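Local coordinates for protein dihydropyrimidinase (Brevibacillus agri, PDB 3SFW) that catalyses the hydrolytic ring opening of dihydropyrimidines, probably at a two-zinc centre in a TIM-barrel domain of the amidohydrolase superfamily, at residues 26-31 / 391-396; 50-55 / 383-388; 317-322 / 334-339; 402-407 / 419-424. All coordinates share one frame; numbering follows the deposited sequence.

Overall arrangement
From the N terminus, the first of these segments, 26-31, meets 391-396 in interaction 1 and closes a loop of 359 residues. Nested inside it, interaction 2 brings 50-55 against 383-388; the two contacts touch, with centres 7 Å apart, and both reach the second subunit. Interaction 3, between 317-322 and 334-339, is a short loop nested within both, on the opposite side of the chain's centre and close to the zinc site. Interaction 4 follows in series, where 402-407 meets 419-424. Strand 393-403 serves interactions 1 and 4, and its neighbour 49-59 carries interaction 2, so one sheet links these three.

Interaction 1. Residues 26-31 / 391-396; sequences EKVVAI and ADIVLF
Ala-391, Val-28 and Glu-26 carry most of this contact, a junction of two beta-sheets: strand 27-32 ends a small N-terminal sheet within the chain, whereas strand 393-403 belongs to the larger sheet that also contains strand 49-59. The backbones come nearest at Lys-27 and Ala-391, and a single backbone hydrogen bond joins them. Ala-391 N donates to Glu-26 O at 2.8 Å, almost straight at the hydrogen (168°) but tilted from the carbonyl plane. Ala-391 CB points toward segment 26-31 and lies 3.6 Å from Glu-26 O, so this one carbonyl meets both the amide and the side chain of the alanine. The carboxylate of Glu-26 leads away from the contact, to salt bridges with Arg-433 and Arg-451.

Val-28 adds the apolar part through one branch. Its CG1 stands anti to the backbone N (chi1 174°), which leaves CG2 beside that nitrogen and facing segment 391-396, 4.2 Å from Ala-391 CB. Farther along, strand 27-32 pairs antiparallel with a strand of the second subunit at Ala-30 and Ile-31, and the small sheet thereby continues across the interface. The last apolar touch is made by Ile-393, whose side chain crosses that of Val-28 at about a right angle and brings CD1 to 4.2 Å from Val-28 CG2.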
loop_
_atom_site.group_PDB
_atom_site.type_symbol
_atom_site.label_atom_id
_atom_site.label_comp_id
_atom_site.label_asym_id
_atom_site.label_seq_id
_atom_site.Cartn_x
_atom_site.Cartn_y
_atom_site.Cartn_z
ATOM N N GLU A 26 44.808 -3.443 -23.123
ATOM C CA GLU A 26 43.686 -4.009 -22.335
ATOM C C GLU A 26 42.434 -3.121 -22.376
ATOM O O GLU A 26 41.402 -3.502 -21.825
ATOM C CB GLU A 26 44.111 -4.201 -20.892
ATOM C CG GLU A 26 45.294 -5.189 -20.712
ATOM C CD GLU A 26 45.359 -5.730 -19.299
ATOM O OE1 GLU A 26 45.188 -4.965 -18.359
ATOM O OE2 GLU A 26 45.506 -6.932 -19.148
ATOM N N LYS A 27 42.556 -1.948 -22.984
ATOM C CA LYS A 27 41.579 -0.860 -22.772
ATOM C C LYS A 27 41.065 -0.275 -24.083
ATOM O O LYS A 27 41.736 -0.312 -25.138
ATOM C CB LYS A 27 42.221 0.240 -21.937
ATOM C CG LYS A 27 42.169 -0.117 -20.440
ATOM C CD LYS A 27 42.799 0.924 -19.609
ATOM C CE LYS A 27 43.165 0.369 -18.268
ATOM N NZ LYS A 27 43.878 1.453 -17.500
ATOM N N VAL A 28 39.837 0.223 -24.042
ATOM C CA VAL A 28 39.316 0.968 -25.175
ATOM C C VAL A 28 39.966 2.344 -25.184
ATOM O O VAL A 28 40.055 2.975 -24.135
ATOM C CB VAL A 28 37.797 1.131 -25.036
ATOM C CG1 VAL A 28 37.261 2.057 -26.152
ATOM C CG2 VAL A 28 37.102 -0.274 -25.109
ATOM N N VAL A 29 40.515 2.749 -26.335
ATOM C CA VAL A 29 41.203 4.054 -26.436
ATOM C C VAL A 29 40.537 5.046 -27.382
ATOM O O VAL A 29 40.778 6.261 -27.264
ATOM C CB VAL A 29 42.728 3.904 -26.795
ATOM C CG1 VAL A 29 43.455 3.160 -25.671
ATOM C CG2 VAL A 29 42.888 3.248 -28.148
ATOM N N ALA A 30 39.682 4.570 -28.279
ATOM C CA ALA A 30 38.935 5.487 -29.154
ATOM C C ALA A 30 37.684 4.863 -29.674
ATOM O O ALA A 30 37.595 3.639 -29.853
ATOM C CB ALA A 30 39.845 5.954 -30.369
ATOM N N ILE A 31 36.699 5.707 -29.970
ATOM C CA ILE A 31 35.515 5.257 -30.626
ATOM C C ILE A 31 35.208 6.335 -31.648
ATOM O O ILE A 31 35.379 7.515 -31.359
ATOM C CB ILE A 31 34.359 5.137 -29.626
ATOM C CG1 ILE A 31 34.769 4.172 -28.470
ATOM C CG2 ILE A 31 33.067 4.704 -30.388
ATOM C CD1 ILE A 31 33.623 4.133 -27.313
ATOM N N ALA A 391 38.573 -3.467 -22.159
ATOM C CA ALA A 391 37.963 -3.847 -23.396
ATOM C C ALA A 391 37.315 -5.222 -23.182
ATOM O O ALA A 391 37.835 -6.234 -23.643
ATOM C CB ALA A 391 39.061 -3.916 -24.487
ATOM N N ASP A 392 36.177 -5.222 -22.497
ATOM C CA ASP A 392 35.443 -6.447 -22.163
ATOM C C ASP A 392 34.148 -6.332 -22.964
ATOM O O ASP A 392 33.244 -5.514 -22.635
ATOM C CB ASP A 392 35.092 -6.481 -20.660
ATOM C CG ASP A 392 36.275 -6.822 -19.758
ATOM O OD1 ASP A 392 37.462 -6.653 -20.167
ATOM O OD2 ASP A 392 35.987 -7.141 -18.582
ATOM N N ILE A 393 34.140 -6.963 -24.131
ATOM C CA ILE A 393 33.165 -6.667 -25.144
ATOM C C ILE A 393 32.643 -7.974 -25.743
ATOM O O ILE A 393 33.408 -8.911 -25.981
ATOM C CB ILE A 393 33.823 -5.803 -26.265
ATOM C CG1 ILE A 393 34.243 -4.464 -25.667
ATOM C CG2 ILE A 393 32.812 -5.601 -27.502
ATOM C CD1 ILE A 393 35.091 -3.615 -26.615
ATOM N N VAL A 394 31.343 -8.003 -26.025
ATOM C CA VAL A 394 30.712 -9.155 -26.671
ATOM C C VAL A 394 30.236 -8.750 -28.052
ATOM O O VAL A 394 29.559 -7.720 -28.205
ATOM C CB VAL A 394 29.515 -9.650 -25.838
ATOM C CG1 VAL A 394 28.803 -10.790 -26.558
ATOM C CG2 VAL A 394 30.009 -10.110 -24.465
ATOM N N LEU A 395 30.575 -9.557 -29.071
ATOM C CA LEU A 395 29.978 -9.395 -30.370
ATOM C C LEU A 395 28.778 -10.331 -30.435
ATOM O O LEU A 395 28.942 -11.554 -30.310
ATOM C CB LEU A 395 30.994 -9.771 -31.472
ATOM C CG LEU A 395 32.281 -8.936 -31.556
ATOM C CD1 LEU A 395 32.937 -9.100 -32.937
ATOM C CD2 LEU A 395 32.092 -7.542 -31.217
ATOM N N PHE A 396 27.569 -9.749 -30.527
ATOM C CA PHE A 396 26.323 -10.509 -30.337
ATOM C C PHE A 396 25.468 -10.401 -31.608
ATOM O O PHE A 396 25.232 -9.280 -32.129
ATOM C CB PHE A 396 25.561 -9.915 -29.131
ATOM C CG PHE A 396 24.324 -10.674 -28.765
ATOM C CD1 PHE A 396 24.398 -11.789 -27.903
ATOM C CD2 PHE A 396 23.072 -10.223 -29.183
ATOM C CE1 PHE A 396 23.246 -12.491 -27.552
ATOM C CE2 PHE A 396 21.904 -10.897 -28.785
ATOM C CZ PHE A 396 21.991 -12.016 -27.969
#

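Interaction 2. Residues 50-55 / 383-388; sequences LLPGGI and GTIAVG
Pro-52 and Thr-384 mark the closest backbone approach, with CA atoms 4.9 Å apart, where segment 50-55 runs nearly antiparallel (164°) to residues 383-385. Segment 50-55 lies on strand 49-59, which pairs antiparallel with 393-403 and parallel with 86-93, consistent with its entering the TIM barrel of the amidohydrolase fold, and whose far end leads to the zinc ligands His-58 and His-60. No direct hydrogen bond crosses the contact; a water accepts weakly from Gly-383 N and donates to Gly-53 O at 2.8 Å.

The side chains make a buried apolar seam. Ile-385 presses its CG1-CD1 arm across the Pro-52 ring at about a right angle, with CG1 3.9 Å from Pro-52 CG. CG1 is anti to the carbonyl carbon (chi1 -65°) and the arm extends beyond it, carrying CD1 over the peptide between Leu-51 and Pro-52, 3.6 Å from Leu-51 C. With an alanine in place of Ile-385 the arm is gone, which is likely to open a gap beside this peptide and leave the Pro-52 ring without its crossing partner. The ring also rests on the loop backbone, Pro-52 CB lying 3.7 Å from Thr-384 CA. Helix 361-376 also packs on Pro-52, while Thr-384 OG1 bonds to Asp-15 of the second subunit. At the far end, Ile-55 CD1 stands 3.7 Å from Gly-383 CA.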
loop_
_atom_site.group_PDB
_atom_site.type_symbol
_atom_site.label_atom_id
_atom_site.label_comp_id
_atom_site.label_asym_id
_atom_site.label_seq_id
_atom_site.Cartn_x
_atom_site.Cartn_y
_atom_site.Cartn_z
ATOM N N LEU A 50 27.772 -4.655 -30.440
ATOM C CA LEU A 50 28.875 -4.692 -29.463
ATOM C C LEU A 50 28.239 -4.371 -28.114
ATOM O O LEU A 50 27.759 -3.241 -27.904
ATOM C CB LEU A 50 29.928 -3.623 -29.764
ATOM C CG LEU A 50 30.848 -3.801 -30.966
ATOM C CD1 LEU A 50 30.113 -3.928 -32.209
ATOM C CD2 LEU A 50 31.932 -2.710 -31.080
ATOM N N LEU A 51 28.277 -5.333 -27.202
ATOM C CA LEU A 51 27.714 -5.169 -25.839
ATOM C C LEU A 51 28.829 -5.107 -24.835
ATOM O O LEU A 51 29.826 -5.810 -24.996
ATOM C CB LEU A 51 26.829 -6.369 -25.499
ATOM C CG LEU A 51 25.714 -6.662 -26.517
ATOM C CD1 LEU A 51 24.936 -7.921 -26.129
ATOM C CD2 LEU A 51 24.770 -5.460 -26.601
ATOM N N PRO A 52 28.671 -4.314 -23.758
ATOM C CA PRO A 52 29.595 -4.507 -22.628
ATOM C C PRO A 52 29.455 -5.937 -22.115
ATOM O O PRO A 52 28.330 -6.455 -22.022
ATOM C CB PRO A 52 29.087 -3.499 -21.557
ATOM C CG PRO A 52 28.262 -2.473 -22.358
ATOM C CD PRO A 52 27.599 -3.351 -23.443
ATOM N N GLY A 53 30.567 -6.573 -21.780
ATOM C CA GLY A 53 30.490 -7.978 -21.352
ATOM C C GLY A 53 29.560 -8.055 -20.173
ATOM O O GLY A 53 29.619 -7.209 -19.283
ATOM N N GLY A 54 28.721 -9.096 -20.126
ATOM C CA GLY A 54 27.884 -9.297 -18.941
ATOM C C GLY A 54 28.723 -9.431 -17.677
ATOM O O GLY A 54 29.822 -9.909 -17.724
ATOM N N ILE A 55 28.202 -8.955 -16.538
ATOM C CA ILE A 55 28.886 -9.161 -15.247
ATOM C C ILE A 55 27.879 -9.879 -14.395
ATOM O O ILE A 55 26.757 -9.404 -14.224
ATOM C CB ILE A 55 29.239 -7.817 -14.570
ATOM C CG1 ILE A 55 30.163 -6.997 -15.499
ATOM C CG2 ILE A 55 29.896 -8.072 -13.173
ATOM C CD1 ILE A 55 30.405 -5.575 -14.968
ATOM N N GLY A 383 31.804 -2.838 -17.196
ATOM C CA GLY A 383 30.349 -2.654 -17.217
ATOM C C GLY A 383 29.928 -1.693 -18.308
ATOM O O GLY A 383 28.785 -1.310 -18.382
ATOM N N THR A 384 30.879 -1.228 -19.102
ATOM C CA THR A 384 30.485 -0.341 -20.213
ATOM C C THR A 384 31.415 -0.455 -21.427
ATOM O O THR A 384 32.422 -1.212 -21.416
ATOM C CB THR A 384 30.416 1.117 -19.744
ATOM O OG1 THR A 384 29.720 1.927 -20.731
ATOM C CG2 THR A 384 31.845 1.636 -19.431
ATOM N N ILE A 385 31.062 0.271 -22.481
ATOM C CA ILE A 385 31.977 0.465 -23.585
ATOM C C ILE A 385 32.284 1.949 -23.735
ATOM O O ILE A 385 31.439 2.690 -24.160
ATOM C CB ILE A 385 31.408 -0.106 -24.889
ATOM C CG1 ILE A 385 31.266 -1.643 -24.777
ATOM C CG2 ILE A 385 32.383 0.231 -26.085
ATOM C CD1 ILE A 385 30.637 -2.279 -26.002
ATOM N N ALA A 386 33.452 2.341 -23.230
ATOM C CA ALA A 386 33.828 3.756 -23.187
ATOM C C ALA A 386 35.318 3.860 -23.144
ATOM O O ALA A 386 35.986 2.960 -22.641
ATOM C CB ALA A 386 33.176 4.442 -21.944
ATOM N N VAL A 387 35.851 4.982 -23.640
ATOM C CA VAL A 387 37.261 5.248 -23.479
ATOM C C VAL A 387 37.696 5.119 -22.032
ATOM O O VAL A 387 37.068 5.686 -21.113
ATOM C CB VAL A 387 37.633 6.648 -24.039
ATOM C CG1 VAL A 387 39.106 6.952 -23.793
ATOM C CG2 VAL A 387 37.373 6.637 -25.531
ATOM N N GLY A 388 38.779 4.374 -21.841
ATOM C CA GLY A 388 39.350 4.109 -20.529
ATOM C C GLY A 388 38.845 2.853 -19.796
ATOM O O GLY A 388 39.449 2.433 -18.817
HETATM O O HOH W 1 31.715 -5.559 -18.505
#

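Interaction 3. Residues 317-322 / 334-339; sequences CPFNFS and KIPNGG
Cys-317 N donates to Gly-339 O at 2.9 Å, the one direct hydrogen bond across these two loop segments, nearly straight at the hydrogen (173°). The carbonyl of Cys-317 faces the glycine pair, and Gly-338 CA makes a CH···O contact of 3.1 Å with Cys-317 O. A beta-carbon on Gly-338 would clash with that oxygen. Water adds a bridge, accepting from Phe-319 N and donating to Gly-338 O, both at 2.8 Å.

The apolar part is a CH-pi contact. Pro-336 CB sits over the centre of the Phe-319 ring, 3.5 Å from the centroid and only 3° off the normal. Asn-337 O meets the same ring at its edge, 3.2 Å from Phe-319 CE2, so the ring is approached on a face and along its rim.

Cys-317 lies two residues after the zinc ligand Asp-315, and its side chain is about 6 Å from a zinc ion, placing this end of the contact near the metal centre. Helix 321-325 continues from the first segment, and Lys-325 NZ hydrogen-bonds the carbonyl oxygens of Pro-336 and Gly-338, while Thr-68 of strand 68-69 packs against both Phe-319 and Pro-336.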
loop_
_atom_site.group_PDB
_atom_site.type_symbol
_atom_site.label_atom_id
_atom_site.label_comp_id
_atom_site.label_asym_id
_atom_site.label_seq_id
_atom_site.Cartn_x
_atom_site.Cartn_y
_atom_site.Cartn_z
ATOM N N CYS A 317 24.893 -22.667 -9.705
ATOM C CA CYS A 317 25.235 -23.492 -8.546
ATOM C C CYS A 317 24.964 -24.959 -9.029
ATOM O O CYS A 317 24.041 -25.615 -8.549
ATOM C CB CYS A 317 24.340 -23.072 -7.361
ATOM S SG CYS A 317 24.865 -23.801 -5.747
ATOM N N PRO A 318 25.751 -25.426 -10.014
ATOM C CA PRO A 318 25.359 -26.628 -10.775
ATOM C C PRO A 318 25.694 -27.948 -10.054
ATOM O O PRO A 318 26.764 -28.083 -9.428
ATOM C CB PRO A 318 26.169 -26.491 -12.070
ATOM C CG PRO A 318 27.461 -25.813 -11.574
ATOM C CD PRO A 318 26.915 -24.753 -10.623
ATOM N N PHE A 319 24.784 -28.912 -10.172
ATOM C CA PHE A 319 25.059 -30.292 -9.747
ATOM C C PHE A 319 24.516 -31.193 -10.837
ATOM O O PHE A 319 23.385 -30.989 -11.317
ATOM C CB PHE A 319 24.307 -30.582 -8.451
ATOM C CG PHE A 319 24.718 -29.704 -7.297
ATOM C CD1 PHE A 319 25.880 -29.989 -6.571
ATOM C CD2 PHE A 319 23.954 -28.580 -6.944
ATOM C CE1 PHE A 319 26.299 -29.148 -5.521
ATOM C CE2 PHE A 319 24.344 -27.739 -5.850
ATOM C CZ PHE A 319 25.496 -28.062 -5.111
ATOM N N ASN A 320 25.291 -32.199 -11.220
ATOM C CA ASN A 320 24.793 -33.181 -12.163
ATOM C C ASN A 320 23.504 -33.842 -11.673
ATOM O O ASN A 320 23.325 -34.127 -10.489
ATOM C CB ASN A 320 25.854 -34.264 -12.401
ATOM C CG ASN A 320 27.036 -33.738 -13.125
ATOM O OD1 ASN A 320 26.950 -33.420 -14.304
ATOM N ND2 ASN A 320 28.160 -33.578 -12.408
ATOM N N PHE A 321 22.640 -34.156 -12.622
ATOM C CA PHE A 321 21.444 -34.917 -12.339
ATOM C C PHE A 321 21.840 -36.319 -11.872
ATOM O O PHE A 321 21.360 -36.790 -10.837
ATOM C CB PHE A 321 20.624 -35.050 -13.610
ATOM C CG PHE A 321 19.299 -35.758 -13.387
ATOM C CD1 PHE A 321 18.446 -35.359 -12.378
ATOM C CD2 PHE A 321 18.931 -36.834 -14.186
ATOM C CE1 PHE A 321 17.215 -35.987 -12.180
ATOM C CE2 PHE A 321 17.692 -37.452 -14.004
ATOM C CZ PHE A 321 16.845 -37.030 -13.004
ATOM N N SER A 322 22.737 -36.950 -12.615
ATOM C CA SER A 322 23.237 -38.265 -12.206
ATOM C C SER A 322 24.228 -38.122 -11.043
ATOM O O SER A 322 25.178 -37.287 -11.080
ATOM C CB SER A 322 23.891 -38.992 -13.386
ATOM O OG SER A 322 24.541 -40.168 -12.946
ATOM N N LYS A 334 17.605 -33.636 0.725
ATOM C CA LYS A 334 18.987 -33.983 0.420
ATOM C C LYS A 334 19.373 -33.774 -1.027
ATOM O O LYS A 334 20.468 -34.152 -1.442
ATOM C CB LYS A 334 19.299 -35.422 0.849
ATOM C CG LYS A 334 19.166 -35.579 2.376
ATOM C CD LYS A 334 19.632 -36.965 2.837
ATOM C CE LYS A 334 19.550 -37.036 4.369
ATOM N NZ LYS A 334 19.312 -38.450 4.787
ATOM N N ILE A 335 18.479 -33.201 -1.823
ATOM C CA ILE A 335 18.845 -32.870 -3.220
ATOM C C ILE A 335 19.708 -31.584 -3.116
ATOM O O ILE A 335 19.278 -30.636 -2.493
ATOM C CB ILE A 335 17.597 -32.509 -4.107
ATOM C CG1 ILE A 335 16.563 -33.665 -4.188
ATOM C CG2 ILE A 335 18.058 -32.145 -5.485
ATOM C CD1 ILE A 335 15.220 -33.243 -4.845
ATOM N N PRO A 336 20.974 -31.643 -3.585
ATOM C CA PRO A 336 21.792 -30.435 -3.502
ATOM C C PRO A 336 21.102 -29.311 -4.291
ATOM O O PRO A 336 20.601 -29.534 -5.394
ATOM C CB PRO A 336 23.124 -30.852 -4.141
ATOM C CG PRO A 336 22.803 -32.160 -4.942
ATOM C CD PRO A 336 21.726 -32.801 -4.129
ATOM N N ASN A 337 20.923 -28.163 -3.649
ATOM C CA ASN A 337 20.095 -27.069 -4.235
ATOM C C ASN A 337 20.947 -26.222 -5.194
ATOM O O ASN A 337 22.040 -25.770 -4.830
ATOM C CB ASN A 337 19.613 -26.097 -3.141
ATOM C CG ASN A 337 18.509 -26.639 -2.253
ATOM O OD1 ASN A 337 17.928 -25.861 -1.523
ATOM N ND2 ASN A 337 18.276 -27.964 -2.234
ATOM N N GLY A 338 20.463 -25.995 -6.404
ATOM C CA GLY A 338 21.182 -25.128 -7.368
ATOM C C GLY A 338 20.933 -25.518 -8.799
ATOM O O GLY A 338 20.758 -26.706 -9.124
ATOM N N GLY A 339 20.970 -24.531 -9.690
ATOM C CA GLY A 339 20.823 -24.820 -11.138
ATOM C C GLY A 339 21.995 -24.381 -12.007
ATOM O O GLY A 339 22.828 -23.569 -11.557
HETATM O O HOH W 2 22.248 -28.021 -11.105
#

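Interaction 4. Residues 402-407 / 419-424; sequences RTISVE and EGMQVH
Glu-419 grips the turn at Ser-405 and Val-406 with both carboxylate oxygens, just beyond an antiparallel pairing of strands 393-403 and 422-432. Its CB points away from segment 402-407, but a bend at chi2 (68°) brings the carboxylate back. Ser-405 OG donates to OE2 of Glu-419 at 2.6 Å and Val-406 N to OE1 of Glu-419 at 2.8 Å, each on the syn side and somewhat out of the carboxylate plane. Ser-405 OG also accepts from Glu-407 N at 3.1 Å, forming an ST turn. A valine in place of Ser-405 would probably leave OE2 of Glu-419 without its hydroxyl mate and the amide of Glu-407 without its acceptor.

Along the strands, Arg-402 and Val-423 form a hydrogen-bonded pair with reciprocal N-to-O bonds of 3.0 Å, Arg-402 N to Val-423 O and Val-423 N to Arg-402 O. Their side chains share a sheet face and cross at a slant: Val-423 CG2 lies 3.7 Å from Arg-402 CG and over one face of the guanidinium, toward its rim. Arg-402 NE is bonded to Gly-425 O. Ile-404 meets Val-423 at about a right angle, CD1 of Ile-404 lying 4.0 Å from CG1 of Val-423, and helix 345-354 packs on both. Beyond the paired residues, Ile-404 N donates to Met-421 O and Ile-404 O accepts from Gly-420 N.

The chemistry is thus divided: apolar packing and backbone bonds join the strands, whereas a buttressing carboxylate, its charge probably stabilised by two donors, holds the turn beyond the strands.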
loop_
_atom_site.group_PDB
_atom_site.type_symbol
_atom_site.label_atom_id
_atom_site.label_comp_id
_atom_site.label_asym_id
_atom_site.label_seq_id
_atom_site.Cartn_x
_atom_site.Cartn_y
_atom_site.Cartn_z
ATOM N N ARG A 402 18.249 -20.374 -32.316
ATOM C CA ARG A 402 18.872 -21.627 -31.886
ATOM C C ARG A 402 18.098 -22.239 -30.731
ATOM O O ARG A 402 17.164 -21.643 -30.218
ATOM C CB ARG A 402 20.349 -21.418 -31.533
ATOM C CG ARG A 402 20.552 -20.530 -30.321
ATOM C CD ARG A 402 22.032 -20.280 -30.068
ATOM N NE ARG A 402 22.207 -19.225 -29.088
ATOM C CZ ARG A 402 22.413 -19.425 -27.794
ATOM N NH1 ARG A 402 22.574 -20.667 -27.305
ATOM N NH2 ARG A 402 22.535 -18.361 -26.988
ATOM N N THR A 403 18.402 -23.490 -30.430
ATOM C CA THR A 403 17.751 -24.171 -29.313
ATOM C C THR A 403 18.774 -24.347 -28.194
ATOM O O THR A 403 19.884 -24.775 -28.437
ATOM C CB THR A 403 17.314 -25.546 -29.766
ATOM O OG1 THR A 403 16.361 -25.374 -30.819
ATOM C CG2 THR A 403 16.678 -26.315 -28.618
ATOM N N ILE A 404 18.412 -23.976 -26.978
ATOM C CA ILE A 404 19.336 -24.233 -25.854
ATOM C C ILE A 404 19.379 -25.736 -25.586
ATOM O O ILE A 404 18.322 -26.380 -25.425
ATOM C CB ILE A 404 18.873 -23.470 -24.604
ATOM C CG1 ILE A 404 19.025 -21.960 -24.872
ATOM C CG2 ILE A 404 19.771 -23.845 -23.387
ATOM C CD1 ILE A 404 18.619 -21.057 -23.672
ATOM N N SER A 405 20.584 -26.273 -25.409
ATOM C CA SER A 405 20.706 -27.697 -25.154
ATOM C C SER A 405 21.960 -28.076 -24.388
ATOM O O SER A 405 23.028 -27.531 -24.652
ATOM C CB SER A 405 20.738 -28.442 -26.505
ATOM O OG SER A 405 20.602 -29.836 -26.237
ATOM N N VAL A 406 21.863 -29.130 -23.568
ATOM C CA VAL A 406 23.052 -29.747 -22.960
ATOM C C VAL A 406 24.030 -30.212 -24.046
ATOM O O VAL A 406 25.254 -30.263 -23.818
ATOM C CB VAL A 406 22.655 -30.923 -22.025
ATOM C CG1 VAL A 406 21.985 -32.114 -22.822
ATOM C CG2 VAL A 406 23.873 -31.377 -21.163
ATOM N N GLU A 407 23.500 -30.525 -25.236
ATOM C CA GLU A 407 24.348 -30.996 -26.340
ATOM C C GLU A 407 25.337 -29.948 -26.831
ATOM O O GLU A 407 26.360 -30.294 -27.425
ATOM C CB GLU A 407 23.511 -31.487 -27.527
ATOM C CG GLU A 407 22.517 -32.576 -27.157
ATOM C CD GLU A 407 23.169 -33.842 -26.594
ATOM O OE1 GLU A 407 22.490 -34.547 -25.799
ATOM O OE2 GLU A 407 24.338 -34.154 -26.965
ATOM N N GLU A 419 16.598 -26.858 -21.458
ATOM C CA GLU A 419 16.606 -27.803 -22.572
ATOM C C GLU A 419 15.415 -27.601 -23.516
ATOM O O GLU A 419 14.261 -27.669 -23.104
ATOM C CB GLU A 419 16.641 -29.229 -22.032
ATOM C CG GLU A 419 16.895 -30.283 -23.153
ATOM C CD GLU A 419 18.283 -30.189 -23.723
ATOM O OE1 GLU A 419 19.246 -30.003 -22.918
ATOM O OE2 GLU A 419 18.424 -30.407 -24.966
ATOM N N GLY A 420 15.714 -27.453 -24.796
ATOM C CA GLY A 420 14.665 -27.304 -25.838
ATOM C C GLY A 420 14.155 -25.887 -26.039
ATOM O O GLY A 420 13.366 -25.640 -26.942
ATOM N N MET A 421 14.578 -24.942 -25.186
ATOM C CA MET A 421 14.086 -23.557 -25.323
ATOM C C MET A 421 14.540 -22.909 -26.614
ATOM O O MET A 421 15.727 -22.870 -26.919
ATOM C CB MET A 421 14.552 -22.692 -24.136
ATOM C CG MET A 421 13.851 -21.330 -24.096
ATOM S SD MET A 421 14.569 -20.496 -22.661
ATOM C CE MET A 421 13.858 -18.853 -22.863
ATOM N N GLN A 422 13.601 -22.392 -27.395
ATOM C CA GLN A 422 13.986 -21.638 -28.593
ATOM C C GLN A 422 14.319 -20.195 -28.221
ATOM O O GLN A 422 13.498 -19.505 -27.614
ATOM C CB GLN A 422 12.840 -21.616 -29.597
ATOM C CG GLN A 422 12.303 -22.993 -29.863
ATOM C CD GLN A 422 13.296 -23.811 -30.571
ATOM O OE1 GLN A 422 13.874 -24.738 -29.993
ATOM N NE2 GLN A 422 13.597 -23.432 -31.823
ATOM N N VAL A 423 15.460 -19.715 -28.692
ATOM C CA VAL A 423 15.843 -18.302 -28.483
ATOM C C VAL A 423 16.328 -17.685 -29.771
ATOM O O VAL A 423 16.749 -18.396 -30.709
ATOM C CB VAL A 423 16.965 -18.185 -27.430
ATOM C CG1 VAL A 423 16.458 -18.739 -26.072
ATOM C CG2 VAL A 423 18.232 -18.935 -27.898
ATOM N N HIS A 424 16.320 -16.356 -29.827
ATOM C CA HIS A 424 17.147 -15.642 -30.786
ATOM C C HIS A 424 18.295 -14.978 -30.075
ATOM O O HIS A 424 18.118 -14.422 -28.985
ATOM C CB HIS A 424 16.327 -14.542 -31.475
ATOM C CG HIS A 424 15.236 -15.072 -32.344
ATOM N ND1 HIS A 424 15.156 -14.783 -33.688
ATOM C CD2 HIS A 424 14.205 -15.900 -32.067
ATOM C CE1 HIS A 424 14.120 -15.422 -34.207
ATOM N NE2 HIS A 424 13.515 -16.092 -33.241
#